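Uncharacterized protein (PDB 3KFW) is of unknown function but probably acts as a DNA-binding transcriptional regulator of the PaaX type. Local coordinates at residues T4-V9 with A50-R55; A31-K36 with G183-A188; R82-N87 with M200-L205; C109-R114 with G121-P126. One frame throughout, in Å; residues are numbered along the deposited sequence.

In the fold
The four contacts fall into two groups on opposite sides of the chain's centre. Contacts 1 and 2, with centres about 15 Å apart, both involve the N-terminal part, probably a helix-turn-helix domain; their side chains touch where Ser7 and Phe185 meet. Contacts 3 and 4, with centres about 16 Å apart, lie at the Cas2-like sheet and touch through Trp84 and Pro126. Between the groups the centres are 33 to 39 Å apart. Along the chain contact 1 comes first but alternates with contact 2, and contact 4 falls within the span of contact 3. The C-terminal part meets both ends: helix 181-195 supplies one side of contact 2, and the loop after it one side of contact 3.

Contact 1. Residues T4-V9 with A50-R55; sequences TARSVV and AGDLVR
Arg6 and Asp52 carry the largest share of this contact, joined by a salt bridge between the start of helix 5-13 and the turn before strand 53-56. NH1 of Arg6 lies 2.5 Å from Asp52 OD2 in the model and 3.1 Å from Asp52 OD1, so one nitrogen faces both carboxylate oxygens. Because the guanidinium and carboxylate planes stand 86° apart, this is not the flat, side-by-side pairing of two N-H groups with two oxygens. Arginine suits the site through its length: with CG anti to the backbone N (chi1 160°) and the chain extended to NE, its end spans a gap that leaves the CA atoms of Arg6 and Asp52 9.2 Å apart. Arg69 brings a second positive charge close to NH2 of Arg6, and Asp52 probably offsets some of the repulsion between them. Gly51, its positive phi being easy for glycine, ends the preceding helix with a Schellman motif just before Asp52. One helical turn further along, Val9 CG2 rests 4.3 Å from Leu53 CD1. These branched apolar side chains suit a buried place, and both also pack on Met47 of helix 37-49. Helix 5-13 lying against helix 37-49 and the first strand of a two-stranded hairpin is consistent with a winged helix-turn-helix domain, strand 53-56 being the first strand of the wing.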
loop_
_atom_site.group_PDB
_atom_site.type_symbol
_atom_site.label_atom_id
_atom_site.label_comp_id
_atom_site.label_asym_id
_atom_site.label_seq_id
_atom_site.Cartn_x
_atom_site.Cartn_y
_atom_site.Cartn_z
ATOM N N THR A 4 26.996 -26.249 19.503
ATOM C CA THR A 4 26.891 -27.555 18.811
ATOM C C THR A 4 28.205 -27.813 18.174
ATOM O O THR A 4 28.873 -26.857 17.816
ATOM C CB THR A 4 25.778 -27.622 17.697
ATOM O OG1 THR A 4 26.252 -27.032 16.471
ATOM C CG2 THR A 4 24.477 -26.960 18.166
ATOM N N ALA A 5 28.552 -29.093 18.020
ATOM C CA ALA A 5 29.864 -29.538 17.544
ATOM C C ALA A 5 30.429 -28.746 16.345
ATOM O O ALA A 5 31.532 -28.234 16.404
ATOM C CB ALA A 5 29.844 -31.036 17.240
ATOM N N ARG A 6 29.657 -28.633 15.276
ATOM C CA ARG A 6 30.060 -27.904 14.092
ATOM C C ARG A 6 30.396 -26.420 14.372
ATOM O O ARG A 6 31.495 -25.947 14.077
ATOM C CB ARG A 6 28.982 -28.047 13.000
ATOM C CG ARG A 6 29.101 -26.953 11.969
ATOM C CD ARG A 6 28.360 -27.157 10.681
ATOM N NE ARG A 6 28.226 -25.817 10.122
ATOM C CZ ARG A 6 28.209 -25.521 8.833
ATOM N NH1 ARG A 6 28.318 -26.484 7.934
ATOM N NH2 ARG A 6 28.074 -24.250 8.456
ATOM N N SER A 7 29.454 -25.695 14.965
ATOM C CA SER A 7 29.666 -24.287 15.206
ATOM C C SER A 7 30.774 -24.023 16.233
ATOM O O SER A 7 31.440 -22.984 16.165
ATOM C CB SER A 7 28.354 -23.553 15.502
ATOM O OG SER A 7 28.127 -23.450 16.882
ATOM N N VAL A 8 31.017 -24.948 17.154
ATOM C CA VAL A 8 32.204 -24.758 17.984
ATOM C C VAL A 8 33.537 -25.089 17.335
ATOM O O VAL A 8 34.520 -24.422 17.698
ATOM C CB VAL A 8 32.147 -25.311 19.429
ATOM C CG1 VAL A 8 30.738 -25.799 19.864
ATOM C CG2 VAL A 8 33.248 -26.337 19.671
ATOM N N VAL A 9 33.614 -26.068 16.396
ATOM C CA VAL A 9 34.891 -26.200 15.640
ATOM C C VAL A 9 35.069 -25.007 14.727
ATOM O O VAL A 9 36.185 -24.560 14.548
ATOM C CB VAL A 9 35.220 -27.586 14.931
ATOM C CG1 VAL A 9 34.468 -28.743 15.581
ATOM C CG2 VAL A 9 35.029 -27.549 13.411
ATOM N N ALA A 50 30.473 -32.938 4.030
ATOM C CA ALA A 50 29.474 -31.942 3.631
ATOM C C ALA A 50 30.111 -30.691 2.978
ATOM O O ALA A 50 29.406 -29.717 2.653
ATOM C CB ALA A 50 28.621 -31.560 4.840
ATOM N N GLY A 51 31.436 -30.720 2.810
ATOM C CA GLY A 51 32.172 -29.623 2.183
ATOM C C GLY A 51 32.565 -28.446 3.076
ATOM O O GLY A 51 32.866 -27.355 2.579
ATOM N N ASP A 52 32.591 -28.657 4.391
ATOM C CA ASP A 52 32.824 -27.561 5.326
ATOM C C ASP A 52 34.285 -27.460 5.783
ATOM O O ASP A 52 34.829 -26.355 5.985
ATOM C CB ASP A 52 31.861 -27.673 6.512
ATOM C CG ASP A 52 30.383 -27.472 6.101
ATOM O OD1 ASP A 52 30.108 -26.499 5.345
ATOM O OD2 ASP A 52 29.498 -28.268 6.548
ATOM N N LEU A 53 34.907 -28.621 5.935
ATOM C CA LEU A 53 36.315 -28.713 6.199
ATOM C C LEU A 53 36.966 -29.521 5.108
ATOM O O LEU A 53 36.327 -30.335 4.419
ATOM C CB LEU A 53 36.574 -29.415 7.533
ATOM C CG LEU A 53 36.112 -28.751 8.830
ATOM C CD1 LEU A 53 36.266 -29.752 9.954
ATOM C CD2 LEU A 53 36.843 -27.420 9.155
ATOM N N VAL A 54 38.267 -29.326 4.985
ATOM C CA VAL A 54 39.092 -30.151 4.155
ATOM C C VAL A 54 40.078 -30.870 5.118
ATOM O O VAL A 54 40.495 -30.281 6.119
ATOM C CB VAL A 54 39.804 -29.254 3.080
ATOM C CG1 VAL A 54 38.815 -28.814 2.031
ATOM C CG2 VAL A 54 40.413 -27.978 3.723
ATOM N N ARG A 55 40.425 -32.137 4.845
ATOM C CA ARG A 55 41.440 -32.823 5.650
ATOM C C ARG A 55 42.723 -33.191 4.890
ATOM O O ARG A 55 42.735 -33.386 3.680
ATOM C CB ARG A 55 40.866 -34.054 6.384
ATOM C CG ARG A 55 40.586 -35.290 5.564
ATOM C CD ARG A 55 40.101 -36.420 6.475
ATOM N NE ARG A 55 39.513 -37.573 5.758
ATOM C CZ ARG A 55 39.257 -37.615 4.437
ATOM N NH1 ARG A 55 39.506 -36.548 3.694
ATOM N NH2 ARG A 55 38.729 -38.702 3.860
#

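Contact 2. Residues A31-K36 with G183-A188; sequences ADFGIK and GRFVVA
Phe33 and Phe185 make the whole of this contact, which is apolar: no hydrogen bond or salt bridge crosses it. The CE2 corner of the Phe33 ring does the touching, lying 3.8 Å from Phe185 CB and 3.9 Å from Phe185 CD1. Phe185 CB sits near the plane of the Phe33 ring, at its edge. As an aromatic pair the two rings have their centroids 5.9 Å apart and their planes at 82°. Phe185 has CG anti to its own N (chi1 170°), which directs the ring off helix 181-195 towards the loop. Both positions are buried, and phenylalanine fits because a large flat ring can fill space between several elements at once: Phe33 also meets Met226 and Arg229 of helix 212-234, Phe185 meets Ser7 and Ser11 of helix 5-13, and both touch Leu3. Polar interactions lie outside the pair. Asp32 OD1 forms a salt bridge with Arg229, fastening the same turn to helix 212-234. The backbone is shaped by Gly34, whose positive phi of 101° is readily reached only without a side chain. This short turn between helices 23-30 and 37-49 is consistent with the turn of a helix-turn-helix, here packed against the C-terminal helical part of a PaaX-like protein.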
loop_
_atom_site.group_PDB
_atom_site.type_symbol
_atom_site.label_atom_id
_atom_site.label_comp_id
_atom_site.label_asym_id
_atom_site.label_seq_id
_atom_site.Cartn_x
_atom_site.Cartn_y
_atom_site.Cartn_z
ATOM N N ALA A 31 37.216 -29.387 24.330
ATOM C CA ALA A 31 36.791 -30.116 25.558
ATOM C C ALA A 31 36.315 -29.233 26.727
ATOM O O ALA A 31 35.500 -29.653 27.560
ATOM C CB ALA A 31 37.913 -31.048 26.035
ATOM N N ASP A 32 36.849 -28.025 26.810
ATOM C CA ASP A 32 36.414 -27.047 27.802
ATOM C C ASP A 32 34.984 -26.648 27.445
ATOM O O ASP A 32 34.284 -26.027 28.243
ATOM C CB ASP A 32 37.320 -25.820 27.753
ATOM C CG ASP A 32 38.779 -26.165 27.337
ATOM O OD1 ASP A 32 39.047 -26.855 26.272
ATOM O OD2 ASP A 32 39.665 -25.716 28.110
ATOM N N PHE A 33 34.569 -27.016 26.233
ATOM C CA PHE A 33 33.218 -26.793 25.748
ATOM C C PHE A 33 32.405 -28.043 25.970
ATOM O O PHE A 33 31.181 -28.022 25.851
ATOM C CB PHE A 33 33.208 -26.495 24.271
ATOM C CG PHE A 33 33.756 -25.158 23.905
ATOM C CD1 PHE A 33 35.102 -25.008 23.604
ATOM C CD2 PHE A 33 32.918 -24.065 23.788
ATOM C CE1 PHE A 33 35.618 -23.798 23.208
ATOM C CE2 PHE A 33 33.416 -22.830 23.410
ATOM C CZ PHE A 33 34.781 -22.700 23.107
ATOM N N GLY A 34 33.111 -29.138 26.256
ATOM C CA GLY A 34 32.521 -30.332 26.853
ATOM C C GLY A 34 32.246 -31.456 25.879
ATOM O O GLY A 34 31.263 -32.180 26.025
ATOM N N ILE A 35 33.101 -31.622 24.874
ATOM C CA ILE A 35 32.898 -32.721 23.921
ATOM C C ILE A 35 34.142 -33.566 23.634
ATOM O O ILE A 35 35.008 -33.183 22.836
ATOM C CB ILE A 35 32.127 -32.281 22.641
ATOM C CG1 ILE A 35 32.027 -30.750 22.554
ATOM C CG2 ILE A 35 30.709 -32.917 22.677
ATOM C CD1 ILE A 35 31.721 -30.196 21.174
ATOM N N LYS A 36 34.204 -34.709 24.325
ATOM C CA LYS A 36 35.247 -35.719 24.154
ATOM C C LYS A 36 35.245 -36.205 22.716
ATOM O O LYS A 36 34.307 -35.926 21.953
ATOM C CB LYS A 36 34.988 -36.920 25.087
ATOM N N GLY A 183 29.700 -20.201 28.129
ATOM C CA GLY A 183 28.895 -18.965 28.303
ATOM C C GLY A 183 29.294 -17.769 27.421
ATOM O O GLY A 183 28.433 -17.147 26.781
ATOM N N ARG A 184 30.593 -17.449 27.371
ATOM C CA ARG A 184 31.112 -16.391 26.467
ATOM C C ARG A 184 30.803 -16.715 24.989
ATOM O O ARG A 184 30.422 -15.848 24.194
ATOM C CB ARG A 184 32.621 -16.159 26.673
ATOM C CG ARG A 184 32.981 -15.180 27.807
ATOM C CD ARG A 184 34.516 -14.888 27.888
ATOM N NE ARG A 184 35.012 -13.707 27.114
ATOM C CZ ARG A 184 36.318 -13.428 26.872
ATOM N NH1 ARG A 184 37.300 -14.230 27.310
ATOM N NH2 ARG A 184 36.668 -12.347 26.179
ATOM N N PHE A 185 30.957 -17.974 24.626
ATOM C CA PHE A 185 30.684 -18.389 23.269
ATOM C C PHE A 185 29.222 -18.062 22.903
ATOM O O PHE A 185 28.967 -17.380 21.905
ATOM C CB PHE A 185 30.994 -19.881 23.098
ATOM C CG PHE A 185 30.526 -20.434 21.810
ATOM C CD1 PHE A 185 31.425 -20.677 20.784
ATOM C CD2 PHE A 185 29.173 -20.698 21.605
ATOM C CE1 PHE A 185 31.002 -21.189 19.565
ATOM C CE2 PHE A 185 28.723 -21.192 20.392
ATOM C CZ PHE A 185 29.665 -21.451 19.359
ATOM N N VAL A 186 28.266 -18.530 23.709
ATOM C CA VAL A 186 26.840 -18.276 23.432
ATOM C C VAL A 186 26.516 -16.780 23.349
ATOM O O VAL A 186 25.749 -16.345 22.480
ATOM C CB VAL A 186 25.906 -18.975 24.471
ATOM C CG1 VAL A 186 24.453 -18.566 24.257
ATOM C CG2 VAL A 186 26.097 -20.503 24.420
ATOM N N VAL A 187 27.091 -15.990 24.244
ATOM C CA VAL A 187 26.902 -14.544 24.160
ATOM C C VAL A 187 27.499 -13.906 22.884
ATOM O O VAL A 187 26.865 -13.061 22.251
ATOM C CB VAL A 187 27.471 -13.842 25.377
ATOM C CG1 VAL A 187 27.400 -12.391 25.144
ATOM C CG2 VAL A 187 26.672 -14.249 26.632
ATOM N N ALA A 188 28.699 -14.309 22.498
ATOM C CA ALA A 188 29.263 -13.874 21.222
ATOM C C ALA A 188 28.393 -14.178 19.987
ATOM O O ALA A 188 28.212 -13.283 19.134
ATOM C CB ALA A 188 30.631 -14.483 21.040
#

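Contact 3. Residues R82-N87 with M200-L205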
loop_
_atom_site.group_PDB
_atom_site.type_symbol
_atom_site.label_atom_id
_atom_site.label_comp_id
_atom_site.label_asym_id
_atom_site.label_seq_id
_atom_site.Cartn_x
_atom_site.Cartn_y
_atom_site.Cartn_z
ATOM N N ARG A 82 31.451 5.421 4.339
ATOM C CA ARG A 82 32.017 6.692 3.862
ATOM C C ARG A 82 31.485 7.872 4.709
ATOM O O ARG A 82 30.278 7.859 5.096
ATOM C CB ARG A 82 31.649 6.904 2.378
ATOM C CG ARG A 82 32.545 6.159 1.359
ATOM C CD ARG A 82 32.097 6.383 -0.105
ATOM N NE ARG A 82 30.818 5.731 -0.405
ATOM C CZ ARG A 82 29.637 6.346 -0.480
ATOM N NH1 ARG A 82 28.550 5.640 -0.753
ATOM N NH2 ARG A 82 29.539 7.658 -0.293
ATOM N N ALA A 83 32.352 8.866 4.996
ATOM C CA ALA A 83 31.905 10.158 5.581
ATOM C C ALA A 83 30.623 10.650 4.897
ATOM O O ALA A 83 30.520 10.627 3.671
ATOM C CB ALA A 83 32.984 11.219 5.497
ATOM N N TRP A 84 29.641 11.076 5.678
ATOM C CA TRP A 84 28.285 11.260 5.126
ATOM C C TRP A 84 27.898 12.716 4.865
ATOM O O TRP A 84 28.262 13.609 5.616
ATOM C CB TRP A 84 27.253 10.559 6.027
ATOM C CG TRP A 84 25.822 10.518 5.572
ATOM C CD1 TRP A 84 25.300 9.775 4.551
ATOM C CD2 TRP A 84 24.713 11.204 6.176
ATOM N NE1 TRP A 84 23.921 9.958 4.474
ATOM C CE2 TRP A 84 23.541 10.830 5.459
ATOM C CE3 TRP A 84 24.595 12.101 7.254
ATOM C CZ2 TRP A 84 22.271 11.305 5.795
ATOM C CZ3 TRP A 84 23.349 12.602 7.572
ATOM C CH2 TRP A 84 22.196 12.202 6.841
ATOM N N HIS A 85 27.129 12.928 3.800
ATOM C CA HIS A 85 26.796 14.269 3.359
ATOM C C HIS A 85 25.313 14.537 3.216
ATOM O O HIS A 85 24.937 15.480 2.545
ATOM C CB HIS A 85 27.558 14.617 2.086
ATOM C CG HIS A 85 29.012 14.821 2.328
ATOM N ND1 HIS A 85 29.508 15.943 2.964
ATOM C CD2 HIS A 85 30.081 14.041 2.047
ATOM C CE1 HIS A 85 30.823 15.849 3.060
ATOM N NE2 HIS A 85 31.195 14.703 2.513
ATOM N N GLY A 86 24.482 13.730 3.869
ATOM C CA GLY A 86 23.051 14.057 4.054
ATOM C C GLY A 86 22.097 13.348 3.124
ATOM O O GLY A 86 20.867 13.542 3.209
ATOM N N ASN A 87 22.660 12.528 2.235
ATOM C CA ASN A 87 21.894 11.851 1.209
ATOM C C ASN A 87 21.475 10.457 1.631
ATOM O O ASN A 87 22.222 9.780 2.343
ATOM C CB ASN A 87 22.667 11.776 -0.091
ATOM C CG ASN A 87 22.823 13.124 -0.742
ATOM O OD1 ASN A 87 21.906 13.637 -1.376
ATOM N ND2 ASN A 87 24.000 13.699 -0.607
HETATM N N MSE A 200 24.011 0.588 10.870
HETATM C CA MSE A 200 25.264 1.081 10.288
HETATM C C MSE A 200 25.156 2.541 9.986
HETATM O O MSE A 200 25.468 2.953 8.866
HETATM C CB MSE A 200 25.486 0.378 8.966
HETATM C CG MSE A 200 26.847 -0.034 8.752
HETATM SE SE MSE A 200 27.140 -1.317 10.153
HETATM C CE MSE A 200 26.673 -2.960 9.221
ATOM N N LEU A 201 24.682 3.311 10.972
ATOM C CA LEU A 201 24.342 4.702 10.760
ATOM C C LEU A 201 25.612 5.544 10.735
ATOM O O LEU A 201 26.561 5.250 11.455
ATOM C CB LEU A 201 23.386 5.198 11.870
ATOM C CG LEU A 201 21.906 4.754 11.890
ATOM C CD1 LEU A 201 21.165 5.265 13.087
ATOM C CD2 LEU A 201 21.135 5.207 10.654
ATOM N N PRO A 202 25.629 6.624 9.944
ATOM C CA PRO A 202 26.800 7.499 10.019
ATOM C C PRO A 202 26.867 8.256 11.352
ATOM O O PRO A 202 25.816 8.579 11.924
ATOM C CB PRO A 202 26.532 8.508 8.913
ATOM C CG PRO A 202 25.045 8.610 8.856
ATOM C CD PRO A 202 24.491 7.279 9.268
ATOM N N ALA A 203 28.097 8.535 11.812
ATOM C CA ALA A 203 28.403 9.410 12.976
ATOM C C ALA A 203 27.308 10.384 13.424
ATOM O O ALA A 203 26.822 10.269 14.529
ATOM C CB ALA A 203 29.668 10.175 12.722
ATOM N N GLU A 204 26.919 11.317 12.559
ATOM C CA GLU A 204 25.971 12.400 12.889
ATOM C C GLU A 204 24.611 11.923 13.370
ATOM O O GLU A 204 23.844 12.710 13.938
ATOM C CB GLU A 204 25.702 13.285 11.670
ATOM C CG GLU A 204 26.914 13.970 11.096
ATOM C CD GLU A 204 27.737 13.083 10.123
ATOM O OE1 GLU A 204 28.278 11.994 10.505
ATOM O OE2 GLU A 204 27.844 13.511 8.949
ATOM N N LEU A 205 24.273 10.660 13.091
ATOM C CA LEU A 205 22.914 10.207 13.379
ATOM C C LEU A 205 22.907 9.251 14.537
ATOM O O LEU A 205 21.838 8.933 15.042
ATOM C CB LEU A 205 22.237 9.570 12.155
ATOM C CG LEU A 205 22.279 10.400 10.880
ATOM C CD1 LEU A 205 21.609 9.678 9.796
ATOM C CD2 LEU A 205 21.616 11.804 11.076
#
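Trp84 spreads its indole over Pro202 and Leu205, with Glu204 at its rim. Pro202 CG lies over the five-membered ring, 4.1 Å from its centroid, while Leu205 CD1 covers the six-membered ring at 4.3 Å from that centroid; both are CH-pi contacts on the same face. Pro202 CB meets Trp84 CB at 3.6 Å. Proline suits the place: its polarised C-H groups pack well on a pi surface. Glu204, bent at chi2, brings OE2 to the ring edge, 3.9 Å from Trp84 CE3, where slightly positive aromatic hydrogens may attract it; yet OE2 also lies 3.4 Å from Trp84 O, a second acceptor, with no hydrogen bond. On the opposite face the backbone N of Gly86 sits 3.4 Å above the ring centre; glycine fits there because at its phi of 101° a CB would jam against His85 O. Here the segment leading into strand 88-93 of the Cas2-like sheet meets the loop that joins helices 181-195 and 212-234. Trp84 NE1 donates to Asn87 O (2.7 Å, N-H...O 146°), fixing how the ring is turned. A backbone bond from Leu205 N to Pro202 O lets both residues share one face. Further out, Trp84 packs on Trp88, Pro126 and Pro151.

Contact 4. Residues C109-R114 with G121-P126; sequences CMHHKR and GVWMRP
Met110, modelled as selenomethionine, bends at chi2 (-62°) and so lays its chain over one face of the Trp123 indole. CG sits over the ring system's centre; CB is 3.5 Å from the centroid of the six-membered ring, a CH-pi contact, and SE is 4.3 Å from that of the five-membered ring, a Met-aromatic contact. A long, flexible chain can follow a wide ring this way. His111 takes the edge: Trp123 CZ3 comes 3.7 Å from His111 CE1, in an offset edge-to-face pair with planes at 75°. Arg125 bends at chi2 and chi3 to bring its guanidinium back to Arg114 O. NE donates to that oxygen from above the carbonyl plane (2.9 Å, N-H...O 145°), NH2 weakly. NH1 donates in the guanidinium plane to Pro126 O (3.2 Å), and NH2 also bonds weakly to Pro199 O; arginine suits the site because one flat end satisfies several carbonyls. Arg114 is the positive-phi residue of the Schellman motif closing helix 100-112; its guanidinium bonds to Ala76 O and Leu196 O. Helix 100-112 thus packs across strand 122-126, Met110 also touching Leu91 of strand 88-93; from the strand's other side Val122 and Met124 meet Val122 and Leu144 of the third subunit.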
loop_
_atom_site.group_PDB
_atom_site.type_symbol
_atom_site.label_atom_id
_atom_site.label_comp_id
_atom_site.label_asym_id
_atom_site.label_seq_id
_atom_site.Cartn_x
_atom_site.Cartn_y
_atom_site.Cartn_z
ATOM N N CYS A 109 15.765 -9.344 1.552
ATOM C CA CYS A 109 16.792 -8.623 0.820
ATOM C C CYS A 109 16.951 -7.158 1.305
ATOM O O CYS A 109 18.062 -6.690 1.491
ATOM C CB CYS A 109 16.516 -8.687 -0.686
ATOM S SG CYS A 109 17.790 -7.916 -1.691
HETATM N N MSE A 110 15.857 -6.435 1.500
HETATM C CA MSE A 110 15.951 -5.103 2.115
HETATM C C MSE A 110 16.627 -5.138 3.501
HETATM O O MSE A 110 17.499 -4.325 3.776
HETATM C CB MSE A 110 14.588 -4.453 2.186
HETATM C CG MSE A 110 13.949 -4.248 0.827
HETATM SE SE MSE A 110 15.005 -3.042 -0.289
HETATM C CE MSE A 110 13.586 -2.388 -1.433
ATOM N N HIS A 111 16.284 -6.114 4.348
ATOM C CA HIS A 111 16.909 -6.215 5.687
ATOM C C HIS A 111 18.414 -6.466 5.627
ATOM O O HIS A 111 19.184 -5.792 6.338
ATOM C CB HIS A 111 16.188 -7.227 6.604
ATOM C CG HIS A 111 14.795 -6.807 6.967
ATOM N ND1 HIS A 111 14.463 -5.492 7.250
ATOM C CD2 HIS A 111 13.646 -7.522 7.089
ATOM C CE1 HIS A 111 13.173 -5.423 7.531
ATOM N NE2 HIS A 111 12.653 -6.638 7.432
ATOM N N HIS A 112 18.817 -7.400 4.762
ATOM C CA HIS A 112 20.217 -7.737 4.539
ATOM C C HIS A 112 21.094 -6.564 4.070
ATOM O O HIS A 112 22.257 -6.474 4.430
ATOM C CB HIS A 112 20.336 -8.921 3.548
ATOM C CG HIS A 112 21.750 -9.368 3.303
ATOM N ND1 HIS A 112 22.401 -10.274 4.121
ATOM C CD2 HIS A 112 22.635 -9.055 2.319
ATOM C CE1 HIS A 112 23.621 -10.499 3.655
ATOM N NE2 HIS A 112 23.790 -9.767 2.565
ATOM N N LYS A 113 20.556 -5.711 3.220
ATOM C CA LYS A 113 21.285 -4.517 2.780
ATOM C C LYS A 113 21.035 -3.320 3.712
ATOM O O LYS A 113 21.390 -2.196 3.387
ATOM C CB LYS A 113 20.815 -4.151 1.388
ATOM C CG LYS A 113 21.179 -5.165 0.371
ATOM C CD LYS A 113 20.636 -4.735 -0.969
ATOM C CE LYS A 113 20.925 -5.839 -2.019
ATOM N NZ LYS A 113 22.249 -5.602 -2.609
ATOM N N ARG A 114 20.334 -3.572 4.832
ATOM C CA ARG A 114 20.169 -2.634 5.940
ATOM C C ARG A 114 19.416 -1.378 5.546
ATOM O O ARG A 114 19.803 -0.265 5.899
ATOM C CB ARG A 114 21.521 -2.378 6.615
ATOM C CG ARG A 114 22.148 -3.733 6.931
ATOM C CD ARG A 114 23.533 -3.651 7.442
ATOM N NE ARG A 114 23.800 -4.894 8.143
ATOM C CZ ARG A 114 24.940 -5.538 8.046
ATOM N NH1 ARG A 114 25.894 -5.037 7.262
ATOM N NH2 ARG A 114 25.117 -6.688 8.695
ATOM N N GLY A 121 6.300 -0.162 0.905
ATOM C CA GLY A 121 6.917 -0.024 -0.419
ATOM C C GLY A 121 7.994 1.072 -0.558
ATOM O O GLY A 121 8.473 1.333 -1.669
ATOM N N VAL A 122 8.337 1.734 0.554
ATOM C CA VAL A 122 9.344 2.758 0.589
ATOM C C VAL A 122 10.460 2.365 1.583
ATOM O O VAL A 122 10.263 2.409 2.810
ATOM C CB VAL A 122 8.743 4.110 1.084
ATOM C CG1 VAL A 122 9.736 5.190 0.911
ATOM C CG2 VAL A 122 7.465 4.471 0.331
ATOM N N TRP A 123 11.631 2.012 1.064
ATOM C CA TRP A 123 12.739 1.609 1.873
ATOM C C TRP A 123 13.844 2.635 1.691
ATOM O O TRP A 123 14.008 3.154 0.586
ATOM C CB TRP A 123 13.211 0.231 1.449
ATOM C CG TRP A 123 12.234 -0.864 1.642
ATOM C CD1 TRP A 123 11.209 -1.218 0.785
ATOM C CD2 TRP A 123 12.195 -1.806 2.709
ATOM N NE1 TRP A 123 10.550 -2.317 1.258
ATOM C CE2 TRP A 123 11.116 -2.701 2.438
ATOM C CE3 TRP A 123 12.956 -1.986 3.874
ATOM C CZ2 TRP A 123 10.750 -3.729 3.311
ATOM C CZ3 TRP A 123 12.613 -3.022 4.738
ATOM C CH2 TRP A 123 11.513 -3.874 4.460
HETATM N N MSE A 124 14.577 2.961 2.761
HETATM C CA MSE A 124 15.620 4.010 2.693
HETATM C C MSE A 124 16.741 3.673 3.585
HETATM O O MSE A 124 16.588 2.868 4.485
HETATM C CB MSE A 124 15.146 5.362 3.212
HETATM C CG MSE A 124 14.081 5.952 2.442
HETATM SE SE MSE A 124 13.297 7.492 3.343
HETATM C CE MSE A 124 14.703 8.788 2.927
ATOM N N ARG A 125 17.864 4.329 3.354
ATOM C CA ARG A 125 18.991 4.290 4.276
ATOM C C ARG A 125 19.957 5.377 3.847
ATOM O O ARG A 125 19.852 5.870 2.736
ATOM C CB ARG A 125 19.675 2.903 4.309
ATOM C CG ARG A 125 20.446 2.562 3.053
ATOM C CD ARG A 125 21.843 2.078 3.387
ATOM N NE ARG A 125 21.838 1.462 4.709
ATOM C CZ ARG A 125 22.500 1.927 5.758
ATOM N NH1 ARG A 125 23.232 3.003 5.644
ATOM N NH2 ARG A 125 22.404 1.301 6.913
ATOM N N PRO A 126 20.873 5.799 4.742
ATOM C CA PRO A 126 21.870 6.794 4.309
ATOM C C PRO A 126 22.770 6.218 3.214
ATOM O O PRO A 126 22.943 5.019 3.167
ATOM C CB PRO A 126 22.663 7.065 5.580
ATOM C CG PRO A 126 21.773 6.646 6.702
ATOM C CD PRO A 126 20.914 5.552 6.202
#